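Long-range contact in CBS domain-containing protein CBSX1, chloroplastic (Arabidopsis thaliana, PDB 4GQW), which is built from a pair of CBS domains and probably regulates thioredoxins in the chloroplast: residues M11-L17 with K127-I132. Residues are numbered along the deposited sequence; the frame is centred on the assembly and turned at random.
Sequences MTKKEDL and KLVGII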
# COMPACT_ATOMS: atom_id res chain seq x y z
N MET A 11 -4.08 -2.98 -16.31
CA MET A 11 -2.90 -2.50 -15.59
C MET A 11 -2.95 -1.00 -15.39
O MET A 11 -3.86 -0.33 -15.87
CB MET A 11 -1.64 -2.86 -16.37
CG MET A 11 -1.43 -1.99 -17.59
SD MET A 11 0.03 -2.44 -18.54
CE MET A 11 -0.03 -1.18 -19.81
N THR A 12 -1.96 -0.47 -14.68
CA THR A 12 -1.81 0.97 -14.56
C THR A 12 -0.93 1.48 -15.70
O THR A 12 0.21 1.06 -15.84
CB THR A 12 -1.21 1.38 -13.20
OG1 THR A 12 -1.98 0.80 -12.14
CG2 THR A 12 -1.20 2.89 -13.06
N LYS A 13 -1.48 2.38 -16.50
CA LYS A 13 -0.81 2.84 -17.72
C LYS A 13 0.46 3.63 -17.45
O LYS A 13 0.67 4.13 -16.34
CB LYS A 13 -1.78 3.67 -18.58
CG LYS A 13 -3.23 3.19 -18.53
CD LYS A 13 -3.38 1.77 -19.04
CE LYS A 13 -4.81 1.29 -18.91
NZ LYS A 13 -4.97 -0.12 -19.38
N LYS A 14 1.30 3.76 -18.47
CA LYS A 14 2.63 4.38 -18.34
C LYS A 14 2.61 5.83 -17.87
O LYS A 14 3.37 6.20 -16.98
CB LYS A 14 3.39 4.29 -19.67
CG LYS A 14 4.72 5.02 -19.65
CD LYS A 14 5.42 4.95 -20.99
CE LYS A 14 6.71 5.76 -20.98
NZ LYS A 14 7.43 5.67 -22.28
N GLU A 15 1.75 6.64 -18.48
CA GLU A 15 1.69 8.06 -18.15
C GLU A 15 1.29 8.25 -16.70
O GLU A 15 1.76 9.16 -16.02
CB GLU A 15 0.69 8.77 -19.06
CG GLU A 15 0.67 8.26 -20.48
CD GLU A 15 -0.74 7.93 -20.95
OE1 GLU A 15 -1.65 7.87 -20.10
OE2 GLU A 15 -0.93 7.72 -22.17
N ASP A 16 0.42 7.36 -16.22
CA ASP A 16 -0.12 7.45 -14.87
C ASP A 16 0.77 6.75 -13.85
O ASP A 16 0.38 6.53 -12.71
CB ASP A 16 -1.52 6.83 -14.85
CG ASP A 16 -2.39 7.33 -15.99
OD1 ASP A 16 -1.83 7.82 -16.99
OD2 ASP A 16 -3.63 7.23 -15.88
N LEU A 17 1.98 6.39 -14.28
CA LEU A 17 2.95 5.77 -13.39
C LEU A 17 3.83 6.83 -12.73
O LEU A 17 4.05 7.91 -13.28
CB LEU A 17 3.83 4.78 -14.15
CG LEU A 17 3.21 3.45 -14.58
CD1 LEU A 17 4.26 2.60 -15.26
CD2 LEU A 17 2.63 2.72 -13.38
N LYS A 127 11.01 -2.41 -22.25
CA LYS A 127 10.58 -1.10 -21.79
C LYS A 127 9.43 -1.24 -20.80
O LYS A 127 8.46 -1.94 -21.07
CB LYS A 127 10.11 -0.24 -22.97
CG LYS A 127 11.11 0.81 -23.42
CD LYS A 127 10.40 1.92 -24.18
CE LYS A 127 11.31 3.11 -24.43
NZ LYS A 127 10.56 4.28 -24.98
N LEU A 128 9.53 -0.56 -19.66
CA LEU A 128 8.44 -0.55 -18.70
C LEU A 128 7.26 0.20 -19.28
O LEU A 128 7.36 1.38 -19.61
CB LEU A 128 8.88 0.11 -17.40
CG LEU A 128 7.80 0.22 -16.33
CD1 LEU A 128 7.43 -1.15 -15.78
CD2 LEU A 128 8.24 1.14 -15.20
N VAL A 129 6.13 -0.49 -19.41
CA VAL A 129 4.95 0.13 -20.01
C VAL A 129 3.76 0.19 -19.06
O VAL A 129 2.73 0.77 -19.39
CB VAL A 129 4.53 -0.57 -21.32
CG1 VAL A 129 5.56 -0.32 -22.41
CG2 VAL A 129 4.34 -2.07 -21.09
N GLY A 130 3.89 -0.42 -17.89
CA GLY A 130 2.82 -0.35 -16.91
C GLY A 130 3.08 -1.09 -15.62
O GLY A 130 4.19 -1.57 -15.37
N ILE A 131 2.05 -1.17 -14.78
CA ILE A 131 2.10 -1.94 -13.54
C ILE A 131 0.74 -2.56 -13.25
O ILE A 131 -0.27 -1.87 -13.19
CB ILE A 131 2.47 -1.06 -12.33
CG1 ILE A 131 3.94 -0.62 -12.39
CG2 ILE A 131 2.23 -1.81 -11.03
CD1 ILE A 131 4.37 0.19 -11.20
N ILE A 132 0.72 -3.88 -13.06
CA ILE A 132 -0.51 -4.57 -12.69
C ILE A 132 -0.52 -4.89 -11.19
O ILE A 132 0.41 -5.52 -10.67
CB ILE A 132 -0.72 -5.86 -13.52
CG1 ILE A 132 -1.95 -6.63 -13.01
CG2 ILE A 132 0.52 -6.74 -13.51
CD1 ILE A 132 -3.24 -6.14 -13.61
O HOH W 1 7.82 2.97 -22.36
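Met11, Leu17 and Ile131 bury the most surface where the short N-terminal strand 12-13 runs antiparallel along the edge of strand 128-133. Thr12 and Ile131 form the hydrogen-bonded pair: Thr12 N reaches Ile131 O at 2.7 Å, and Ile131 N returns a bond to Thr12 O at 3.1 Å.

The two faces of this ribbon are filled differently. With CG set between its backbone N and carbonyl carbon (chi1 74°) and the chain extended beyond, Met11 lies alongside strand 128-133; the absence of a side chain at Gly130 lets Met11 SD pass Gly130 CA at 3.8 Å, and Met11 CE ends 3.4 Å from Val129 O. The two residues it touches here form a classic beta bulge, both opposite Val121 of the neighbouring strand, on which Met11 also packs. The type I turn from Lys14 to Leu17 brings Leu17 back over the strand, where its two methyls divide the work: CD1 rests on Gly130 CA at 3.7 Å, while CD2 meets Ile131 CG1 at the same 3.7 Å, the two side chains crossing at a slant. Pro42 of the first CBS repeat touches Ile131 as well.

At the end of the extended Lys14 chain, NZ donates to a water at 2.7 Å that bridges to Leu128 O. The N-terminal segment thus adds an edge strand to the sheet of the second CBS repeat, while strand 92-93, from the second CBS range, in turn joins the sheet of strands 40-44 and 50-55, the strand exchange characteristic of CBS-pair (Bateman) modules.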